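Local coordinates for mitochondrial antiviral signaling protein (MAVS) (Equus caballus, PDB 4O9L) that probably relays antiviral innate immune signals at mitochondria by assembling into prion-like filaments through its caspase recruitment domain, at residues A[31-45]-A[60-74]. The protein carries 1 engineered substitution. Sequence-based numbering, arbitrary orientation.
Sequences LPYLSCLTTSDQDRL and ELFTSLRRRNGWVHS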
ATOM      1  N   LEU A  31      -0.026  -4.684   7.257  1.00  3.43           N
ATOM      2  CA  LEU A  31       1.374  -5.093   7.040  1.00  4.81           C
ATOM      3  C   LEU A  31       1.623  -6.602   6.796  1.00  6.12           C
ATOM      4  O   LEU A  31       2.292  -6.956   5.823  1.00  5.73           O
ATOM      5  CB  LEU A  31       2.292  -4.585   8.166  1.00  3.71           C
ATOM      6  CG  LEU A  31       2.690  -3.110   8.185  1.00  3.67           C
ATOM      7  CD1 LEU A  31       3.530  -2.792   9.426  1.00  3.79           C
ATOM      8  CD2 LEU A  31       3.466  -2.740   6.924  1.00  6.93           C
ATOM      9  N   PRO A  32       1.092  -7.491   7.668  1.00  4.12           N
ATOM     10  CA  PRO A  32       1.426  -8.908   7.478  1.00  6.53           C
ATOM     11  C   PRO A  32       0.846  -9.492   6.187  1.00  6.60           C
ATOM     12  O   PRO A  32       1.293 -10.563   5.764  1.00 10.76           O
ATOM     13  CB  PRO A  32       0.775  -9.595   8.691  1.00  5.53           C
ATOM     14  CG  PRO A  32       0.443  -8.497   9.653  1.00  7.89           C
ATOM     15  CD  PRO A  32       0.182  -7.301   8.815  1.00  4.50           C
ATOM     16  N   TYR A  33      -0.138  -8.827   5.585  1.00  4.07           N
ATOM     17  CA  TYR A  33      -0.740  -9.334   4.351  1.00  8.08           C
ATOM     18  C   TYR A  33       0.035  -8.950   3.091  1.00  5.60           C
ATOM     19  O   TYR A  33      -0.147  -9.559   2.036  1.00  7.21           O
ATOM     20  CB  TYR A  33      -2.195  -8.860   4.223  1.00  7.32           C
ATOM     21  CG  TYR A  33      -3.124  -9.464   5.245  1.00  7.69           C
ATOM     22  CD1 TYR A  33      -3.554 -10.784   5.126  1.00  7.67           C
ATOM     23  CD2 TYR A  33      -3.567  -8.722   6.332  1.00  5.59           C
ATOM     24  CE1 TYR A  33      -4.410 -11.349   6.070  1.00  9.97           C
ATOM     25  CE2 TYR A  33      -4.427  -9.275   7.277  1.00  8.14           C
ATOM     26  CZ  TYR A  33      -4.837 -10.587   7.139  1.00 12.34           C
ATOM     27  OH  TYR A  33      -5.683 -11.139   8.067  1.00 21.24           O
ATOM     28  N   LEU A  34       0.884  -7.929   3.198  1.00  3.59           N
ATOM     29  CA  LEU A  34       1.614  -7.410   2.046  1.00  3.44           C
ATOM     30  C   LEU A  34       2.848  -8.262   1.788  1.00  3.78           C
ATOM     31  O   LEU A  34       3.946  -7.927   2.236  1.00  6.66           O
ATOM     32  CB  LEU A  34       2.004  -5.942   2.284  1.00  3.25           C
ATOM     33  CG  LEU A  34       0.798  -4.997   2.421  1.00  3.01           C
ATOM     34  CD1 LEU A  34       1.184  -3.678   3.092  1.00  4.78           C
ATOM     35  CD2 LEU A  34       0.163  -4.717   1.061  1.00  5.20           C
ATOM     36  N   SER A  35       2.663  -9.368   1.072  1.00  3.96           N
ATOM     37  CA  SER A  35       3.722 -10.359   0.867  1.00  4.43           C
ATOM     38  C   SER A  35       4.909  -9.830   0.059  1.00  4.48           C
ATOM     39  O   SER A  35       5.947 -10.490  -0.030  1.00  4.96           O
ATOM     40  CB  SER A  35       3.147 -11.634   0.225  1.00  4.81           C
ATOM     41  OG  SER A  35       2.575 -11.365  -1.055  1.00  4.38           O
ATOM     42  N   CYS A  36       4.761  -8.647  -0.537  1.00  4.10           N
ATOM     43  CA  CYS A  36       5.838  -8.076  -1.336  1.00  4.23           C
ATOM     44  C   CYS A  36       6.866  -7.385  -0.465  1.00  8.53           C
ATOM     45  O   CYS A  36       7.976  -7.143  -0.913  1.00  5.92           O
ATOM     46  CB  CYS A  36       5.314  -7.097  -2.389  1.00  3.87           C
ATOM     47  SG  CYS A  36       4.549  -5.614  -1.699  1.00  7.31           S
ATOM     48  N   LEU A  37       6.497  -7.076   0.778  1.00  7.69           N
ATOM     49  CA  LEU A  37       7.438  -6.476   1.724  1.00  6.40           C
ATOM     50  C   LEU A  37       8.428  -7.523   2.247  1.00 11.29           C
ATOM     51  O   LEU A  37       8.079  -8.694   2.422  1.00 11.10           O
ATOM     52  CB  LEU A  37       6.683  -5.827   2.898  1.00  5.21           C
ATOM     53  CG  LEU A  37       5.727  -4.702   2.499  1.00  4.60           C
ATOM     54  CD1 LEU A  37       5.009  -4.112   3.712  1.00  7.18           C
ATOM     55  CD2 LEU A  37       6.519  -3.609   1.773  1.00 11.34           C
ATOM     56  N   THR A  38       9.670  -7.108   2.485  1.00  8.27           N
ATOM     57  CA  THR A  38      10.652  -7.997   3.103  1.00 13.70           C
ATOM     58  C   THR A  38      10.462  -7.993   4.613  1.00 19.94           C
ATOM     59  O   THR A  38       9.779  -7.111   5.155  1.00  5.83           O
ATOM     60  CB  THR A  38      12.086  -7.581   2.755  1.00 15.79           C
ATOM     61  OG1 THR A  38      12.308  -6.243   3.212  1.00 15.33           O
ATOM     62  CG2 THR A  38      12.299  -7.638   1.242  1.00 10.02           C
ATOM     63  N   THR A  39      11.044  -8.978   5.296  1.00 17.82           N
ATOM     64  CA  THR A  39      10.957  -9.025   6.756  1.00 18.76           C
ATOM     65  C   THR A  39      11.564  -7.761   7.348  1.00 14.91           C
ATOM     66  O   THR A  39      11.056  -7.222   8.331  1.00 16.24           O
ATOM     67  CB  THR A  39      11.674 -10.252   7.338  1.00 28.74           C
ATOM     68  OG1 THR A  39      12.921 -10.441   6.655  1.00 35.94           O
ATOM     69  CG2 THR A  39      10.815 -11.498   7.171  1.00 23.90           C
ATOM     70  N   SER A  40      12.642  -7.289   6.725  1.00 14.81           N
ATOM     71  CA  SER A  40      13.268  -6.028   7.098  1.00 17.04           C
ATOM     72  C   SER A  40      12.327  -4.832   6.917  1.00 16.29           C
ATOM     73  O   SER A  40      12.266  -3.947   7.782  1.00 14.11           O
ATOM     74  CB  SER A  40      14.549  -5.811   6.295  1.00 20.71           C
ATOM     75  OG  SER A  40      15.036  -4.493   6.477  1.00 25.07           O
ATOM     76  N   ASP A  41      11.605  -4.804   5.792  1.00 14.44           N
ATOM     77  CA  ASP A  41      10.577  -3.790   5.553  1.00 10.98           C
ATOM     78  C   ASP A  41       9.537  -3.816   6.680  1.00 10.09           C
ATOM     79  O   ASP A  41       9.186  -2.775   7.244  1.00  7.55           O
ATOM     80  CB  ASP A  41       9.838  -4.059   4.235  1.00 13.68           C
ATOM     81  CG  ASP A  41      10.684  -3.794   3.002  1.00 16.07           C
ATOM     82  OD1 ASP A  41      11.737  -3.122   3.101  1.00 18.98           O
ATOM     83  OD2 ASP A  41      10.265  -4.266   1.919  1.00 14.30           O
ATOM     84  N   GLN A  42       9.032  -5.012   6.976  1.00  5.26           N
ATOM     85  CA  GLN A  42       8.015  -5.198   8.005  1.00  5.05           C
ATOM     86  C   GLN A  42       8.515  -4.637   9.322  1.00  8.51           C
ATOM     87  O   GLN A  42       7.821  -3.861   9.974  1.00  4.97           O
ATOM     88  CB  GLN A  42       7.692  -6.683   8.179  1.00 15.85           C
ATOM     89  CG  GLN A  42       7.115  -7.356   6.948  1.00 17.79           C
ATOM     90  CD  GLN A  42       5.624  -7.139   6.817  1.00 18.79           C
ATOM     91  OE1 GLN A  42       5.019  -6.420   7.615  1.00 25.16           O
ATOM     92  NE2 GLN A  42       5.014  -7.773   5.812  1.00 15.33           N
ATOM     93  N   ASP A  43       9.730  -5.035   9.697  1.00  5.81           N
ATOM     94  CA  ASP A  43      10.332  -4.610  10.960  1.00 14.00           C
ATOM     95  C   ASP A  43      10.392  -3.095  11.053  1.00 10.66           C
ATOM     96  O   ASP A  43       9.983  -2.512  12.049  1.00  5.74           O
ATOM     97  CB  ASP A  43      11.744  -5.191  11.114  1.00 13.70           C
ATOM     98  CG  ASP A  43      11.736  -6.682  11.404  1.00 21.00           C
ATOM     99  OD1 ASP A  43      10.670  -7.207  11.791  1.00 24.79           O
ATOM    100  OD2 ASP A  43      12.803  -7.321  11.262  1.00 24.17           O
ATOM    101  N   ARG A  44      10.904  -2.471   9.999  1.00  9.72           N
ATOM    102  CA  ARG A  44      11.050  -1.021   9.948  1.00  7.81           C
ATOM    103  C   ARG A  44       9.705  -0.288   9.985  1.00  5.23           C
ATOM    104  O   ARG A  44       9.553   0.730  10.669  1.00  5.20           O
ATOM    105  CB  ARG A  44      11.833  -0.617   8.697  1.00  6.89           C
ATOM    106  CG  ARG A  44      11.935   0.871   8.512  1.00  7.45           C
ATOM    107  CD  ARG A  44      12.792   1.240   7.308  1.00  7.04           C
ATOM    108  NE  ARG A  44      12.243   0.740   6.048  1.00  6.10           N
ATOM    109  CZ  ARG A  44      11.281   1.338   5.346  1.00  8.19           C
ATOM    110  NH1 ARG A  44      10.731   2.468   5.780  1.00  8.73           N
ATOM    111  NH2 ARG A  44      10.857   0.799   4.207  1.00  6.27           N
ATOM    112  N   LEU A  45       8.725  -0.802   9.252  1.00  6.14           N
ATOM    113  CA  LEU A  45       7.415  -0.162   9.215  1.00  4.43           C
ATOM    114  C   LEU A  45       6.637  -0.296  10.542  1.00  5.16           C
ATOM    115  O   LEU A  45       5.937   0.634  10.939  1.00  4.20           O
ATOM    116  CB  LEU A  45       6.596  -0.648   8.010  1.00  4.13           C
ATOM    117  CG  LEU A  45       7.115  -0.148   6.654  1.00  4.18           C
ATOM    118  CD1 LEU A  45       6.487  -0.948   5.506  1.00  3.95           C
ATOM    119  CD2 LEU A  45       6.828   1.346   6.470  1.00  4.14           C
ATOM    120  N   GLU A  60       4.600   6.531   4.321  1.00  4.52           N
ATOM    121  CA  GLU A  60       5.833   5.773   4.180  1.00  4.57           C
ATOM    122  C   GLU A  60       5.560   4.376   3.616  1.00  4.21           C
ATOM    123  O   GLU A  60       6.359   3.832   2.847  1.00  5.50           O
ATOM    124  CB  GLU A  60       6.573   5.723   5.523  1.00  4.71           C
ATOM    125  CG  GLU A  60       7.850   4.889   5.526  1.00  4.88           C
ATOM    126  CD  GLU A  60       8.863   5.331   4.488  1.00  9.76           C
ATOM    127  OE1 GLU A  60       8.873   6.525   4.095  1.00 10.61           O
ATOM    128  OE2 GLU A  60       9.665   4.469   4.060  1.00 11.56           O
ATOM    129  N   LEU A  61       4.418   3.809   3.980  1.00  6.74           N
ATOM    130  CA  LEU A  61       4.036   2.487   3.488  1.00  7.26           C
ATOM    131  C   LEU A  61       3.921   2.461   1.956  1.00  5.22           C
ATOM    132  O   LEU A  61       4.418   1.543   1.298  1.00  6.01           O
ATOM    133  CB  LEU A  61       2.717   2.035   4.127  1.00  3.33           C
ATOM    134  CG  LEU A  61       2.161   0.689   3.632  1.00  4.50           C
ATOM    135  CD1 LEU A  61       3.182  -0.426   3.851  1.00  7.22           C
ATOM    136  CD2 LEU A  61       0.840   0.337   4.317  1.00  6.04           C
ATOM    137  N   PHE A  62       3.280   3.479   1.388  1.00  3.65           N
ATOM    138  CA  PHE A  62       3.079   3.505  -0.062  1.00  3.68           C
ATOM    139  C   PHE A  62       4.391   3.672  -0.816  1.00  3.98           C
ATOM    140  O   PHE A  62       4.632   2.984  -1.818  1.00  4.12           O
ATOM    141  CB  PHE A  62       2.038   4.563  -0.461  1.00  6.73           C
ATOM    142  CG  PHE A  62       0.618   4.198  -0.067  1.00  8.30           C
ATOM    143  CD1 PHE A  62       0.085   2.952  -0.409  1.00  3.27           C
ATOM    144  CD2 PHE A  62      -0.175   5.088   0.651  1.00  9.90           C
ATOM    145  CE1 PHE A  62      -1.224   2.605  -0.053  1.00  3.17           C
ATOM    146  CE2 PHE A  62      -1.487   4.753   1.017  1.00  6.81           C
ATOM    147  CZ  PHE A  62      -2.008   3.506   0.668  1.00  5.14           C
ATOM    148  N   THR A  63       5.265   4.554  -0.337  1.00  4.35           N
ATOM    149  CA  THR A  63       6.567   4.698  -0.995  1.00  7.30           C
ATOM    150  C   THR A  63       7.429   3.451  -0.775  1.00  6.03           C
ATOM    151  O   THR A  63       8.242   3.086  -1.631  1.00  5.81           O
ATOM    152  CB  THR A  63       7.299   6.029  -0.629  1.00 11.02           C
ATOM    153  OG1 THR A  63       7.598   6.057   0.762  1.00 12.47           O
ATOM    154  CG2 THR A  63       6.418   7.216  -0.944  1.00 14.04           C
ATOM    155  N   SER A  64       7.237   2.777   0.355  1.00  4.47           N
ATOM    156  CA  SER A  64       7.928   1.508   0.584  1.00  4.49           C
ATOM    157  C   SER A  64       7.420   0.420  -0.362  1.00  4.24           C
ATOM    158  O   SER A  64       8.207  -0.354  -0.913  1.00  6.78           O
ATOM    159  CB  SER A  64       7.782   1.049   2.040  1.00  5.86           C
ATOM    160  OG  SER A  64       8.489   1.922   2.902  1.00  8.82           O
ATOM    161  N   LEU A  65       6.104   0.361  -0.540  1.00  3.85           N
ATOM    162  CA  LEU A  65       5.499  -0.623  -1.438  1.00  5.14           C
ATOM    163  C   LEU A  65       6.022  -0.439  -2.862  1.00  3.85           C
ATOM    164  O   LEU A  65       6.396  -1.394  -3.535  1.00  4.20           O
ATOM    165  CB  LEU A  65       3.967  -0.509  -1.402  1.00  3.28           C
ATOM    166  CG  LEU A  65       3.254  -1.133  -0.190  1.00  3.10           C
ATOM    167  CD1 LEU A  65       1.786  -0.719  -0.166  1.00  3.74           C
ATOM    168  CD2 LEU A  65       3.370  -2.660  -0.215  1.00  3.09           C
ATOM    169  N   ARG A  66       6.093   0.816  -3.285  1.00  4.04           N
ATOM    170  CA  ARG A  66       6.463   1.172  -4.651  1.00  4.31           C
ATOM    171  C   ARG A  66       7.858   0.660  -5.072  1.00  9.67           C
ATOM    172  O   ARG A  66       8.117   0.443  -6.263  1.00  5.45           O
ATOM    173  CB  ARG A  66       6.363   2.700  -4.803  1.00  4.59           C
ATOM    174  CG  ARG A  66       6.657   3.228  -6.186  1.00 16.07           C
ATOM    175  CD  ARG A  66       6.867   4.727  -6.157  1.00 22.89           C
ATOM    176  NE  ARG A  66       6.608   5.315  -7.466  1.00 36.09           N
ATOM    177  CZ  ARG A  66       6.698   6.611  -7.733  1.00 45.11           C
ATOM    178  NH1 ARG A  66       6.441   7.056  -8.958  1.00 48.52           N
ATOM    179  NH2 ARG A  66       7.047   7.460  -6.774  1.00 47.63           N
ATOM    180  N   ARG A  67       8.739   0.446  -4.096  1.00  4.94           N
ATOM    181  CA  ARG A  67      10.071  -0.108  -4.349  1.00  5.45           C
ATOM    182  C   ARG A  67      10.069  -1.632  -4.551  1.00  5.35           C
ATOM    183  O   ARG A  67      11.092  -2.216  -4.914  1.00  9.11           O
ATOM    184  CB  ARG A  67      11.013   0.218  -3.180  1.00 12.46           C
ATOM    185  CG  ARG A  67      11.354   1.694  -3.003  1.00 19.56           C
ATOM    186  CD  ARG A  67      12.437   1.916  -1.916  1.00 16.63           C
ATOM    187  NE  ARG A  67      11.852   2.231  -0.613  1.00 22.50           N
ATOM    188  CZ  ARG A  67      11.493   3.455  -0.236  1.00 23.17           C
ATOM    189  NH1 ARG A  67      10.964   3.659   0.971  1.00 23.91           N
ATOM    190  NH2 ARG A  67      11.670   4.475  -1.068  1.00 19.07           N
ATOM    191  N   ARG A  68       8.939  -2.286  -4.306  1.00  4.83           N
ATOM    192  CA  ARG A  68       8.918  -3.753  -4.328  1.00  4.83           C
ATOM    193  C   ARG A  68       8.140  -4.346  -5.502  1.00  4.59           C
ATOM    194  O   ARG A  68       7.140  -3.778  -5.964  1.00  4.24           O
ATOM    195  CB  ARG A  68       8.353  -4.306  -3.006  1.00  4.58           C
ATOM    196  CG  ARG A  68       9.136  -3.883  -1.751  1.00  4.84           C
ATOM    197  CD  ARG A  68      10.533  -4.490  -1.722  1.00  5.48           C
ATOM    198  NE  ARG A  68      11.269  -4.094  -0.517  1.00 12.38           N
ATOM    199  CZ  ARG A  68      12.386  -3.369  -0.517  1.00 18.06           C
ATOM    200  NH1 ARG A  68      12.979  -3.052   0.634  1.00 15.23           N
ATOM    201  NH2 ARG A  68      12.922  -2.973  -1.668  1.00 15.47           N
ATOM    202  N   ASN A  69       8.600  -5.506  -5.960  1.00  4.86           N
ATOM    203  CA  ASN A  69       7.913  -6.279  -6.992  1.00  7.50           C
ATOM    204  C   ASN A  69       6.425  -6.493  -6.715  1.00  5.82           C
ATOM    205  O   ASN A  69       6.046  -6.923  -5.616  1.00  9.74           O
ATOM    206  CB  ASN A  69       8.593  -7.655  -7.136  1.00 12.74           C
ATOM    207  CG  ASN A  69       7.751  -8.651  -7.942  1.00 20.04           C
ATOM    208  OD1 ASN A  69       6.855  -9.330  -7.407  1.00 15.84           O
ATOM    209  ND2 ASN A  69       8.046  -8.753  -9.236  1.00 18.06           N
ATOM    210  N   GLY A  70       5.586  -6.186  -7.706  1.00  3.91           N
ATOM    211  CA  GLY A  70       4.180  -6.556  -7.680  1.00  6.73           C
ATOM    212  C   GLY A  70       3.351  -5.979  -6.545  1.00  6.43           C
ATOM    213  O   GLY A  70       2.347  -6.575  -6.138  1.00  3.09           O
ATOM    214  N   TRP A  71       3.765  -4.816  -6.045  1.00  5.30           N
ATOM    215  CA  TRP A  71       3.111  -4.194  -4.899  1.00  5.10           C
ATOM    216  C   TRP A  71       1.639  -3.886  -5.136  1.00  2.83           C
ATOM    217  O   TRP A  71       0.849  -3.910  -4.195  1.00  2.71           O
ATOM    218  CB  TRP A  71       3.836  -2.908  -4.491  1.00  3.23           C
ATOM    219  CG  TRP A  71       3.730  -1.790  -5.496  1.00  3.30           C
ATOM    220  CD1 TRP A  71       4.583  -1.539  -6.534  1.00  4.24           C
ATOM    221  CD2 TRP A  71       2.740  -0.746  -5.525  1.00  3.20           C
ATOM    222  NE1 TRP A  71       4.176  -0.411  -7.220  1.00  4.18           N
ATOM    223  CE2 TRP A  71       3.050   0.091  -6.625  1.00  3.76           C
ATOM    224  CE3 TRP A  71       1.612  -0.452  -4.749  1.00  3.89           C
ATOM    225  CZ2 TRP A  71       2.279   1.208  -6.953  1.00  4.04           C
ATOM    226  CZ3 TRP A  71       0.845   0.657  -5.074  1.00  3.27           C
ATOM    227  CH2 TRP A  71       1.183   1.475  -6.165  1.00  3.49           C
ATOM    228  N   VAL A  72       1.264  -3.582  -6.378  1.00  2.82           N
ATOM    229  CA  VAL A  72      -0.135  -3.249  -6.645  1.00  3.29           C
ATOM    230  C   VAL A  72      -1.053  -4.429  -6.299  1.00  3.36           C
ATOM    231  O   VAL A  72      -2.054  -4.275  -5.611  1.00  2.54           O
ATOM    232  CB  VAL A  72      -0.359  -2.779  -8.096  1.00  3.21           C
ATOM    233  CG1 VAL A  72      -1.848  -2.619  -8.378  1.00  2.80           C
ATOM    234  CG2 VAL A  72       0.371  -1.459  -8.346  1.00  2.98           C
ATOM    235  N   HIS A  73      -0.685  -5.617  -6.755  1.00  5.83           N
ATOM    236  CA  HIS A  73      -1.510  -6.801  -6.519  1.00  3.85           C
ATOM    237  C   HIS A  73      -1.408  -7.291  -5.081  1.00  4.35           C
ATOM    238  O   HIS A  73      -2.381  -7.806  -4.511  1.00  2.80           O
ATOM    239  CB  HIS A  73      -1.155  -7.870  -7.563  1.00  2.79           C
ATOM    240  CG  HIS A  73      -1.164  -7.321  -8.943  1.00  4.54           C
ATOM    241  ND1 HIS A  73      -2.335  -7.005  -9.612  1.00  6.47           N
ATOM    242  CD2 HIS A  73      -0.160  -6.922  -9.773  1.00  6.81           C
ATOM    243  CE1 HIS A  73      -2.056  -6.479 -10.785  1.00  2.71           C
ATOM    244  NE2 HIS A  73      -0.729  -6.420 -10.905  1.00  3.26           N
ATOM    245  N   SER A  74      -0.237  -7.107  -4.483  1.00  3.31           N
ATOM    246  CA  SER A  74      -0.087  -7.346  -3.053  1.00  2.90           C
ATOM    247  C   SER A  74      -1.065  -6.457  -2.277  1.00  5.96           C
ATOM    248  O   SER A  74      -1.812  -6.942  -1.425  1.00  2.85           O
ATOM    249  CB  SER A  74       1.359  -7.065  -2.619  1.00  3.04           C
ATOM    250  OG  SER A  74       1.573  -7.476  -1.277  1.00  4.67           O
TER
HETATM  251  O   HOH W   1      -2.236  -9.624  -0.702  1.00  9.23           O
HETATM  252  O   HOH W   2       0.156 -10.473  -1.561  1.00 14.27           O
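The side chains of L31 and L61 pass one another running opposite ways, CD2 of L31 lying 3.9 Å from CD1 of L61, within the helical bundle of this caspase recruitment domain, a death-fold module. L34 meets L61 tip to tip through the two CD1 methyls, while its CD2 turns to S74 at the start of helix 71-81. In the type I turn from L34 to L37, S35 OG is joined to S74 OG by a water, held weakly at the S74 end. C36 packs between L65 and W71: its chi1 of 65° tucks SG between the N and C branches of its own backbone, and the sulfur rests 3.5 Å from CD2 of L65 and also touches CB of W71. The backbone N of C36 makes a weak hydrogen bond to S74 OG. L37 then lays CD2 against the same L65 methyl.

T38 and D41 form a capping box at the start of helix 39-66, whose 39-45 and 60-66 parts run antiparallel. D41 OD2 takes both the T38 N-H, arriving from above the carboxylate plane, and NE of R68 at 2.6 Å; OD1 receives R68 NH1 at 2.8 Å. R68 thus grips the buried carboxylate side-on, through both syn lone pairs, with the two planes only 12° apart, tying the link into helix 71-81 to the start of the 39-45 segment.

One turn on, the R44 guanidinium stands 78° from the E60 carboxylate, and NH1 meets OE2 on the anti side, tilted out of the carboxylate plane, in a salt bridge that R67 extends. R44 NH2 reaches S64 OG at 2.9 Å in a nearly straight bond; that hydroxyl donates in turn to E60 O. L45, whose CG lies over one face of the R44 guanidinium, sets CD1 3.7 Å from CD1 of L61, and its CD2 lies 3.8 Å from CG of E60.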